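Local coordinates for protein peroxisomal acyl-coenzyme A oxidase 1 (Arabidopsis thaliana, PDB 1W07) that catalyses the FAD-dependent desaturation of long- and medium-chain acyl-CoAs to 2-trans-enoyl-CoAs in the peroxisome, passing the electrons to oxygen to give hydrogen peroxide, at residues 183-188 and 205-210; 100-105 and 130-135. The protein carries 1 engineered substitution. One frame throughout, in Å; residues are numbered along the deposited sequence.

Interaction 1 of 2, residues 183-188 and 205-210; sequences STHAVV and IVQLRS
The carbonyl oxygen Thr184 O is gripped by two successive backbone amides of the facing chain, Leu208 N at an unusually short 2.5 Å and Arg209 N at 3.0 Å, which come in from the same face of the carbonyl plane. Two donors on one acceptor, with Leu208 turned to a psi of -41°, are the pattern of a classic beta bulge, in which two residues sit opposite one. Beyond it the chains run as the antiparallel hairpin of strands 185-194 and 197-207 in the middle domain of the acyl-CoA dehydrogenase fold, Ala186 and Val206 forming the hydrogen-bonded pair (Val206 N to Ala186 O, 2.9 Å).

On the face that carries His185 and Gln207, the flexible glutamine chain lies across the flat imidazole. Gln207 CB makes a CH-pi contact 4.0 Å from the His185 ring centroid, while the amide is turned only 20° from the ring plane. CG lies anti to the backbone N (chi1 172°), and the extended chain carries NE2 past the ring to donate to Arg209 O at 3.0 Å. The ring is steadied by an in-plane bond between His185 ND1 and Thr184 OG1, which is also bonded to Ile132 N.

On the opposite face the contact is between aliphatic side chains, as suits a buried sheet surface: Ala186 CB meets Leu208 CD1 at 3.7 Å, and the small methyls Val188 CG2 and Val206 CG2 touch at 3.6 Å. Phe244 packs on both valines. Where the bulge ends, the aliphatic part of Arg209 passes Ser183 O, and a water accepts from Arg209 NE and donates to Ser183 O at 2.6 Å.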
ATOM      1  N   SER B 183     -21.979 -12.075  18.302  1.00 19.10           N
ATOM      2  CA  SER B 183     -21.778 -13.275  19.090  1.00 18.94           C
ATOM      3  C   SER B 183     -22.469 -13.287  20.438  1.00 19.87           C
ATOM      4  O   SER B 183     -22.472 -12.292  21.169  1.00 22.36           O
ATOM      5  CB  SER B 183     -20.289 -13.548  19.277  1.00 15.30           C
ATOM      6  OG  SER B 183     -19.697 -13.950  18.050  1.00 23.52           O
ATOM      7  N   THR B 184     -23.070 -14.428  20.758  1.00 21.24           N
ATOM      8  CA  THR B 184     -23.747 -14.600  22.037  1.00 21.46           C
ATOM      9  C   THR B 184     -22.800 -15.360  22.959  1.00 22.58           C
ATOM     10  O   THR B 184     -22.896 -15.254  24.179  1.00 23.27           O
ATOM     11  CB  THR B 184     -25.054 -15.423  21.899  1.00 23.43           C
ATOM     12  OG1 THR B 184     -24.756 -16.734  21.393  1.00 23.34           O
ATOM     13  CG2 THR B 184     -26.025 -14.726  20.962  1.00 21.95           C
ATOM     14  N   HIS B 185     -21.880 -16.109  22.352  1.00 22.88           N
ATOM     15  CA  HIS B 185     -20.905 -16.911  23.078  1.00 25.28           C
ATOM     16  C   HIS B 185     -19.516 -16.715  22.470  1.00 27.04           C
ATOM     17  O   HIS B 185     -19.361 -16.147  21.383  1.00 26.70           O
ATOM     18  CB  HIS B 185     -21.256 -18.413  23.004  1.00 27.14           C
ATOM     19  CG  HIS B 185     -22.510 -18.794  23.732  1.00 26.09           C
ATOM     20  ND1 HIS B 185     -23.763 -18.395  23.324  1.00 25.96           N
ATOM     21  CD2 HIS B 185     -22.696 -19.528  24.857  1.00 24.74           C
ATOM     22  CE1 HIS B 185     -24.668 -18.862  24.168  1.00 28.18           C
ATOM     23  NE2 HIS B 185     -24.044 -19.552  25.107  1.00 25.43           N
ATOM     24  N   ALA B 186     -18.505 -17.211  23.168  1.00 25.13           N
ATOM     25  CA  ALA B 186     -17.157 -17.096  22.651  1.00 25.50           C
ATOM     26  C   ALA B 186     -16.163 -17.999  23.339  1.00 24.11           C
ATOM     27  O   ALA B 186     -16.325 -18.358  24.506  1.00 22.66           O
ATOM     28  CB  ALA B 186     -16.681 -15.659  22.763  1.00 24.90           C
ATOM     29  N   VAL B 187     -15.138 -18.388  22.597  1.00 21.77           N
ATOM     30  CA  VAL B 187     -14.085 -19.175  23.202  1.00 23.38           C
ATOM     31  C   VAL B 187     -13.074 -18.136  23.691  1.00 23.03           C
ATOM     32  O   VAL B 187     -12.424 -17.463  22.882  1.00 21.52           O
ATOM     33  CB  VAL B 187     -13.413 -20.119  22.190  1.00 23.34           C
ATOM     34  CG1 VAL B 187     -12.170 -20.744  22.815  1.00 22.20           C
ATOM     35  CG2 VAL B 187     -14.386 -21.210  21.790  1.00 24.66           C
ATOM     36  N   VAL B 188     -12.977 -17.976  25.009  1.00 20.86           N
ATOM     37  CA  VAL B 188     -12.046 -17.008  25.586  1.00 19.93           C
ATOM     38  C   VAL B 188     -10.743 -17.661  26.056  1.00 21.49           C
ATOM     39  O   VAL B 188     -10.761 -18.719  26.686  1.00 21.58           O
ATOM     40  CB  VAL B 188     -12.680 -16.267  26.789  1.00 21.27           C
ATOM     41  CG1 VAL B 188     -11.671 -15.253  27.386  1.00 22.30           C
ATOM     42  CG2 VAL B 188     -13.990 -15.587  26.349  1.00 21.88           C
ATOM     43  N   ILE B 205     -15.163 -21.549  27.238  1.00 26.20           N
ATOM     44  CA  ILE B 205     -16.394 -21.106  26.582  1.00 24.28           C
ATOM     45  C   ILE B 205     -17.121 -20.172  27.534  1.00 26.60           C
ATOM     46  O   ILE B 205     -17.339 -20.510  28.694  1.00 26.41           O
ATOM     47  CB  ILE B 205     -17.317 -22.299  26.243  1.00 27.40           C
ATOM     48  CG1 ILE B 205     -16.650 -23.180  25.186  1.00 25.25           C
ATOM     49  CG2 ILE B 205     -18.691 -21.797  25.758  1.00 20.59           C
ATOM     50  CD1 ILE B 205     -17.410 -24.444  24.866  1.00 29.82           C
ATOM     51  N   VAL B 206     -17.478 -18.992  27.038  1.00 24.80           N
ATOM     52  CA  VAL B 206     -18.171 -18.006  27.857  1.00 24.97           C
ATOM     53  C   VAL B 206     -19.352 -17.393  27.111  1.00 25.76           C
ATOM     54  O   VAL B 206     -19.224 -17.009  25.947  1.00 27.22           O
ATOM     55  CB  VAL B 206     -17.230 -16.863  28.255  1.00 21.80           C
ATOM     56  CG1 VAL B 206     -17.902 -15.982  29.285  1.00 21.38           C
ATOM     57  CG2 VAL B 206     -15.911 -17.431  28.776  1.00 22.95           C
ATOM     58  N   GLN B 207     -20.504 -17.310  27.774  1.00 24.98           N
ATOM     59  CA  GLN B 207     -21.682 -16.714  27.153  1.00 25.78           C
ATOM     60  C   GLN B 207     -21.580 -15.218  27.380  1.00 25.28           C
ATOM     61  O   GLN B 207     -21.365 -14.765  28.505  1.00 24.12           O
ATOM     62  CB  GLN B 207     -22.973 -17.262  27.775  1.00 26.93           C
ATOM     63  CG  GLN B 207     -24.223 -16.542  27.291  1.00 26.66           C
ATOM     64  CD  GLN B 207     -25.514 -17.267  27.645  1.00 31.84           C
ATOM     65  OE1 GLN B 207     -25.535 -18.155  28.498  1.00 29.72           O
ATOM     66  NE2 GLN B 207     -26.600 -16.884  26.987  1.00 27.68           N
ATOM     67  N   LEU B 208     -21.738 -14.462  26.298  1.00 22.30           N
ATOM     68  CA  LEU B 208     -21.629 -13.015  26.323  1.00 23.07           C
ATOM     69  C   LEU B 208     -22.974 -12.304  26.371  1.00 21.54           C
ATOM     70  O   LEU B 208     -23.136 -11.309  27.083  1.00 21.74           O
ATOM     71  CB  LEU B 208     -20.850 -12.549  25.081  1.00 20.23           C
ATOM     72  CG  LEU B 208     -19.510 -13.255  24.835  1.00 22.80           C
ATOM     73  CD1 LEU B 208     -18.904 -12.790  23.502  1.00 22.36           C
ATOM     74  CD2 LEU B 208     -18.557 -12.980  26.004  1.00 22.39           C
ATOM     75  N   ARG B 209     -23.929 -12.815  25.602  1.00 22.45           N
ATOM     76  CA  ARG B 209     -25.244 -12.206  25.525  1.00 23.74           C
ATOM     77  C   ARG B 209     -26.377 -13.200  25.718  1.00 24.22           C
ATOM     78  O   ARG B 209     -26.266 -14.382  25.388  1.00 21.21           O
ATOM     79  CB  ARG B 209     -25.440 -11.526  24.169  1.00 22.84           C
ATOM     80  CG  ARG B 209     -24.468 -10.395  23.859  1.00 22.80           C
ATOM     81  CD  ARG B 209     -24.672  -9.903  22.425  1.00 23.61           C
ATOM     82  NE  ARG B 209     -23.656  -8.936  22.020  1.00 25.59           N
ATOM     83  CZ  ARG B 209     -23.689  -7.639  22.301  1.00 30.23           C
ATOM     84  NH1 ARG B 209     -24.699  -7.124  22.996  1.00 32.17           N
ATOM     85  NH2 ARG B 209     -22.700  -6.854  21.887  1.00 31.52           N
ATOM     86  N   SER B 210     -27.488 -12.697  26.232  1.00 24.80           N
ATOM     87  CA  SER B 210     -28.669 -13.507  26.458  1.00 26.12           C
ATOM     88  C   SER B 210     -29.244 -13.972  25.133  1.00 26.04           C
ATOM     89  O   SER B 210     -29.241 -13.230  24.158  1.00 25.26           O
ATOM     90  CB  SER B 210     -29.710 -12.688  27.217  1.00 28.06           C
ATOM     91  OG  SER B 210     -31.010 -13.136  26.908  1.00 30.75           O
TER
HETATM   92  O   HOH W   1     -21.470  -9.861  21.389  1.00 21.12           O

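Interaction 2 of 2, residues 100-105 and 130-135; sequences DLHWGM and QIIGCY. With FAD (flavin-adenine dinucleotide), chain I.
His102 reaches from helix 98-113 to the backbone of Gly133, where the N-terminal helical domain of the acyl-CoA oxidase fold meets the first strand of its beta domain. The axes of the short helix and strand segments cross steeply, at 69°, and the contact includes backbone atoms of Gly133 as well as side chains.

The buried end is polar. Gly133 N meets the imidazole at its edge, close to the ring plane, in a 3.1 Å bond to His102 ND1 that is almost straight (174°). Histidine suits the place because its two ring nitrogens can serve two backbones: ND1 accepts here, while NE2 is bonded to Ala126 O. CG stands anti to the backbone N (chi1 179°), which swings the ring off the helix toward the strand. CE1 then comes within 3.4 Å of Ile131 O, a buried oxygen without a hydrogen-bond partner in the model. With an alanine here, Gly133 N and Ala126 O would probably both lose their mate, and a gap would be likely to open between helix and strand.

Toward the flavin the packing is close but apolar, between residues that stay partly exposed. Met105 CB lies 3.6 Å from Tyr135 CB. The bent, pliable methionine folds Met105 CE over the centre of the Tyr135 ring, 4.0 Å from its centroid, with the sulfur farther above the same face in a Met-aromatic contact. Tyr135 OH is held by Gln137, and Glu424, the probable proton acceptor, lies close to Met105. The slacker place is Leu101, whose side chain makes no close contact with the strand; its CD1 lies 3.6 Å from FAD O4. The tyrosine's backbone binds the cofactor: FAD N3 donates to Tyr135 O at 2.8 Å.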
ATOM      1  N   ASP B 100     -17.920 -15.617   9.364  1.00 20.59           N
ATOM      2  CA  ASP B 100     -16.608 -16.139   9.021  1.00 20.17           C
ATOM      3  C   ASP B 100     -15.873 -16.671  10.246  1.00 19.31           C
ATOM      4  O   ASP B 100     -15.185 -17.695  10.171  1.00 17.93           O
ATOM      5  CB  ASP B 100     -15.747 -15.065   8.339  1.00 20.99           C
ATOM      6  CG  ASP B 100     -16.445 -14.407   7.155  1.00 22.48           C
ATOM      7  OD1 ASP B 100     -17.220 -15.089   6.449  1.00 24.66           O
ATOM      8  OD2 ASP B 100     -16.203 -13.201   6.922  1.00 22.25           O
ATOM      9  N   LEU B 101     -16.012 -15.977  11.372  1.00 18.57           N
ATOM     10  CA  LEU B 101     -15.332 -16.394  12.593  1.00 18.89           C
ATOM     11  C   LEU B 101     -16.048 -17.546  13.278  1.00 20.94           C
ATOM     12  O   LEU B 101     -15.412 -18.404  13.886  1.00 22.39           O
ATOM     13  CB  LEU B 101     -15.183 -15.216  13.559  1.00 19.20           C
ATOM     14  CG  LEU B 101     -14.064 -14.209  13.273  1.00 17.65           C
ATOM     15  CD1 LEU B 101     -12.735 -14.942  13.195  1.00 17.45           C
ATOM     16  CD2 LEU B 101     -14.322 -13.464  11.972  1.00 19.44           C
ATOM     17  N   HIS B 102     -17.371 -17.560  13.181  1.00 19.99           N
ATOM     18  CA  HIS B 102     -18.169 -18.623  13.764  1.00 20.62           C
ATOM     19  C   HIS B 102     -17.739 -19.972  13.175  1.00 22.01           C
ATOM     20  O   HIS B 102     -17.404 -20.900  13.908  1.00 19.41           O
ATOM     21  CB  HIS B 102     -19.641 -18.391  13.456  1.00 20.93           C
ATOM     22  CG  HIS B 102     -20.540 -19.457  13.987  1.00 20.81           C
ATOM     23  ND1 HIS B 102     -20.864 -19.557  15.323  1.00 18.05           N
ATOM     24  CD2 HIS B 102     -21.171 -20.483  13.367  1.00 21.91           C
ATOM     25  CE1 HIS B 102     -21.663 -20.595  15.502  1.00 21.89           C
ATOM     26  NE2 HIS B 102     -21.864 -21.176  14.331  1.00 18.81           N
ATOM     27  N   TRP B 103     -17.750 -20.069  11.845  1.00 23.99           N
ATOM     28  CA  TRP B 103     -17.372 -21.292  11.135  1.00 23.85           C
ATOM     29  C   TRP B 103     -15.858 -21.486  11.001  1.00 24.99           C
ATOM     30  O   TRP B 103     -15.366 -22.617  10.985  1.00 25.89           O
ATOM     31  CB  TRP B 103     -17.977 -21.294   9.726  1.00 24.47           C
ATOM     32  CG  TRP B 103     -19.480 -21.365   9.671  1.00 22.50           C
ATOM     33  CD1 TRP B 103     -20.308 -20.578   8.924  1.00 23.44           C
ATOM     34  CD2 TRP B 103     -20.324 -22.283  10.371  1.00 26.11           C
ATOM     35  NE1 TRP B 103     -21.614 -20.946   9.115  1.00 27.56           N
ATOM     36  CE2 TRP B 103     -21.656 -21.995   9.997  1.00 29.37           C
ATOM     37  CE3 TRP B 103     -20.087 -23.325  11.279  1.00 29.83           C
ATOM     38  CZ2 TRP B 103     -22.749 -22.714  10.496  1.00 29.53           C
ATOM     39  CZ3 TRP B 103     -21.174 -24.040  11.779  1.00 31.61           C
ATOM     40  CH2 TRP B 103     -22.489 -23.729  11.384  1.00 28.36           C
ATOM     41  N   GLY B 104     -15.125 -20.384  10.898  1.00 23.45           N
ATOM     42  CA  GLY B 104     -13.690 -20.476  10.721  1.00 21.56           C
ATOM     43  C   GLY B 104     -12.808 -20.592  11.948  1.00 21.77           C
ATOM     44  O   GLY B 104     -11.682 -21.083  11.848  1.00 21.68           O
ATOM     45  N   MET B 105     -13.307 -20.161  13.102  1.00 22.85           N
ATOM     46  CA  MET B 105     -12.510 -20.209  14.329  1.00 23.98           C
ATOM     47  C   MET B 105     -13.221 -20.799  15.547  1.00 22.79           C
ATOM     48  O   MET B 105     -12.692 -21.698  16.212  1.00 21.67           O
ATOM     49  CB  MET B 105     -12.018 -18.799  14.679  1.00 23.88           C
ATOM     50  CG  MET B 105     -11.079 -18.183  13.640  1.00 22.66           C
ATOM     51  SD  MET B 105      -9.548 -19.115  13.380  1.00 33.60           S
ATOM     52  CE  MET B 105      -8.444 -18.288  14.589  1.00 26.80           C
ATOM     53  N   GLN B 130     -27.806 -22.072  17.083  1.00 29.14           N
ATOM     54  CA  GLN B 130     -28.667 -21.734  18.211  1.00 27.48           C
ATOM     55  C   GLN B 130     -27.853 -20.780  19.079  1.00 25.69           C
ATOM     56  O   GLN B 130     -28.358 -20.169  20.026  1.00 21.63           O
ATOM     57  CB  GLN B 130     -29.053 -22.986  19.004  1.00 32.29           C
ATOM     58  CG  GLN B 130     -29.807 -24.028  18.188  1.00 34.85           C
ATOM     59  CD  GLN B 130     -30.234 -25.213  19.025  1.00 36.57           C
ATOM     60  OE1 GLN B 130     -31.080 -25.087  19.910  1.00 37.59           O
ATOM     61  NE2 GLN B 130     -29.643 -26.371  18.757  1.00 37.03           N
ATOM     62  N   ILE B 131     -26.573 -20.676  18.735  1.00 23.98           N
ATOM     63  CA  ILE B 131     -25.642 -19.765  19.390  1.00 25.72           C
ATOM     64  C   ILE B 131     -24.677 -19.282  18.302  1.00 24.39           C
ATOM     65  O   ILE B 131     -24.499 -19.948  17.280  1.00 22.62           O
ATOM     66  CB  ILE B 131     -24.823 -20.444  20.502  1.00 26.30           C
ATOM     67  CG1 ILE B 131     -23.919 -21.515  19.900  1.00 27.48           C
ATOM     68  CG2 ILE B 131     -25.758 -21.048  21.540  1.00 32.17           C
ATOM     69  CD1 ILE B 131     -22.882 -22.039  20.867  1.00 22.63           C
ATOM     70  N   ILE B 132     -24.077 -18.117  18.518  1.00 23.12           N
ATOM     71  CA  ILE B 132     -23.128 -17.549  17.571  1.00 21.19           C
ATOM     72  C   ILE B 132     -21.861 -17.250  18.359  1.00 18.97           C
ATOM     73  O   ILE B 132     -21.877 -16.483  19.325  1.00 18.59           O
ATOM     74  CB  ILE B 132     -23.694 -16.255  16.910  1.00 23.50           C
ATOM     75  CG1 ILE B 132     -24.905 -16.609  16.047  1.00 23.03           C
ATOM     76  CG2 ILE B 132     -22.635 -15.597  16.035  1.00 23.25           C
ATOM     77  CD1 ILE B 132     -25.612 -15.408  15.449  1.00 25.36           C
ATOM     78  N   GLY B 133     -20.759 -17.872  17.951  1.00 19.57           N
ATOM     79  CA  GLY B 133     -19.514 -17.685  18.670  1.00 18.65           C
ATOM     80  C   GLY B 133     -18.415 -16.973  17.915  1.00 19.26           C
ATOM     81  O   GLY B 133     -18.449 -16.861  16.686  1.00 17.22           O
ATOM     82  N   CYS B 134     -17.436 -16.491  18.670  1.00 18.97           N
ATOM     83  CA  CYS B 134     -16.297 -15.785  18.104  1.00 20.56           C
ATOM     84  C   CYS B 134     -15.043 -16.298  18.808  1.00 19.44           C
ATOM     85  O   CYS B 134     -15.143 -17.027  19.792  1.00 20.32           O
ATOM     86  CB  CYS B 134     -16.455 -14.276  18.312  1.00 15.97           C
ATOM     87  SG  CYS B 134     -16.713 -13.742  20.024  1.00 20.50           S
ATOM     88  N   TYR B 135     -13.875 -15.914  18.295  1.00 18.47           N
ATOM     89  CA  TYR B 135     -12.581 -16.335  18.834  1.00 19.15           C
ATOM     90  C   TYR B 135     -11.957 -15.159  19.587  1.00 19.06           C
ATOM     91  O   TYR B 135     -11.342 -14.288  18.974  1.00 18.10           O
ATOM     92  CB  TYR B 135     -11.669 -16.749  17.671  1.00 19.50           C
ATOM     93  CG  TYR B 135     -10.446 -17.531  18.060  1.00 23.41           C
ATOM     94  CD1 TYR B 135     -10.529 -18.894  18.341  1.00 24.28           C
ATOM     95  CD2 TYR B 135      -9.196 -16.909  18.163  1.00 22.96           C
ATOM     96  CE1 TYR B 135      -9.405 -19.614  18.715  1.00 21.34           C
ATOM     97  CE2 TYR B 135      -8.071 -17.632  18.538  1.00 24.26           C
ATOM     98  CZ  TYR B 135      -8.187 -18.982  18.817  1.00 23.23           C
ATOM     99  OH  TYR B 135      -7.082 -19.694  19.225  1.00 25.26           O
TER
HETATM  100  PA  FAD I1660       2.832  -6.994  17.288  1.00 20.64           P
HETATM  101  O1A FAD I1660       3.093  -8.448  17.346  1.00 16.75           O
HETATM  102  O2A FAD I1660       2.777  -6.246  18.562  1.00 17.34           O
HETATM  103  O5B FAD I1660       3.922  -6.325  16.313  1.00 16.95           O
HETATM  104  C5B FAD I1660       3.986  -4.908  16.139  1.00 14.41           C
HETATM  105  C4B FAD I1660       5.314  -4.521  15.479  1.00 17.12           C
HETATM  106  O4B FAD I1660       6.373  -5.020  16.317  1.00 16.36           O
HETATM  107  C3B FAD I1660       5.474  -5.202  14.117  1.00 12.60           C
HETATM  108  O3B FAD I1660       6.353  -4.432  13.294  1.00 15.74           O
HETATM  109  C2B FAD I1660       6.121  -6.532  14.499  1.00 16.69           C
HETATM  110  O2B FAD I1660       6.925  -7.018  13.422  1.00 13.64           O
HETATM  111  C1B FAD I1660       7.059  -6.071  15.618  1.00 16.87           C
HETATM  112  N9A FAD I1660       7.396  -7.192  16.527  1.00 15.69           N
HETATM  113  C8A FAD I1660       6.605  -7.706  17.470  1.00 17.20           C
HETATM  114  N7A FAD I1660       7.237  -8.704  18.089  1.00 14.24           N
HETATM  115  C5A FAD I1660       8.437  -8.832  17.534  1.00 13.49           C
HETATM  116  C6A FAD I1660       9.519  -9.673  17.764  1.00 14.48           C
HETATM  117  N6A FAD I1660       9.448 -10.661  18.651  1.00 13.14           N
HETATM  118  N1A FAD I1660      10.677  -9.499  16.998  1.00 17.37           N
HETATM  119  C2A FAD I1660      10.721  -8.499  16.020  1.00 13.71           C
HETATM  120  N3A FAD I1660       9.668  -7.726  15.823  1.00 18.81           N
HETATM  121  C4A FAD I1660       8.542  -7.863  16.544  1.00 13.08           C
HETATM  122  N1  FAD I1660      -7.549 -11.784  17.221  1.00 16.13           N
HETATM  123  C2  FAD I1660      -8.408 -12.724  17.804  1.00 18.73           C
HETATM  124  O2  FAD I1660      -8.102 -13.260  18.867  1.00 24.47           O
HETATM  125  N3  FAD I1660      -9.621 -13.031  17.168  1.00 17.62           N
HETATM  126  C4  FAD I1660      -9.967 -12.400  15.968  1.00 20.17           C
HETATM  127  O4  FAD I1660     -11.019 -12.703  15.402  1.00 15.16           O
HETATM  128  C4X FAD I1660      -9.117 -11.450  15.408  1.00 18.39           C
HETATM  129  N5  FAD I1660      -9.485 -10.751  14.249  1.00 16.82           N
HETATM  130  C5X FAD I1660      -8.647  -9.783  13.689  1.00 19.12           C
HETATM  131  C6  FAD I1660      -9.082  -9.023  12.608  1.00 16.54           C
HETATM  132  C7  FAD I1660      -8.297  -7.984  12.123  1.00 18.94           C
HETATM  133  C7M FAD I1660      -8.816  -7.162  10.944  1.00 19.89           C
HETATM  134  C8  FAD I1660      -7.063  -7.704  12.720  1.00 20.31           C
HETATM  135  C8M FAD I1660      -6.178  -6.566  12.205  1.00 19.05           C
HETATM  136  C9  FAD I1660      -6.629  -8.474  13.792  1.00 16.78           C
HETATM  137  C9A FAD I1660      -7.409  -9.515  14.286  1.00 19.98           C
HETATM  138  N10 FAD I1660      -7.017 -10.252  15.412  1.00 16.92           N
HETATM  139  C10 FAD I1660      -7.909 -11.149  16.024  1.00 18.32           C
HETATM  140  C1' FAD I1660      -5.700 -10.021  16.056  1.00 16.57           C
HETATM  141  C2' FAD I1660      -4.593 -10.691  15.237  1.00 17.80           C
HETATM  142  O2' FAD I1660      -4.897 -12.074  15.044  1.00 19.53           O
HETATM  143  C3' FAD I1660      -3.192 -10.561  15.842  1.00 20.91           C
HETATM  144  O3' FAD I1660      -3.186 -11.120  17.159  1.00 23.05           O
HETATM  145  C4' FAD I1660      -2.715  -9.109  15.924  1.00 20.36           C
HETATM  146  O4' FAD I1660      -3.188  -8.340  14.814  1.00 18.60           O
HETATM  147  C5' FAD I1660      -1.186  -9.087  15.952  1.00 23.99           C
HETATM  148  O5' FAD I1660      -0.706  -7.748  15.847  1.00 25.84           O
HETATM  149  P   FAD I1660       0.016  -7.031  17.089  1.00 21.67           P
HETATM  150  O1P FAD I1660      -0.703  -5.762  17.330  1.00 19.08           O
HETATM  151  O2P FAD I1660       0.136  -8.005  18.198  1.00 22.97           O
HETATM  152  O3P FAD I1660       1.469  -6.721  16.480  1.00 19.51           O

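Interaction 2 closes before interaction 1 opens along the chain, yet their centres are about 10 Å apart. They share one mixed sheet, in which strand 133-136 runs parallel to its neighbour 185-194, itself paired with 197-207 in a hairpin. Ile132 O joins them, lying 2.8 Å from Thr184 N and 3.1 Å from His185 N, both probable hydrogen bonds, and Ser183 OG packs against Cys134 CB. The hairpin of interaction 1 thus flanks the strand whose other contacts, in interaction 2, run to helix 98-113 and the flavin. Leu655 of the second subunit touches both Thr184 and Ile132, so the dimer interface reaches this junction too.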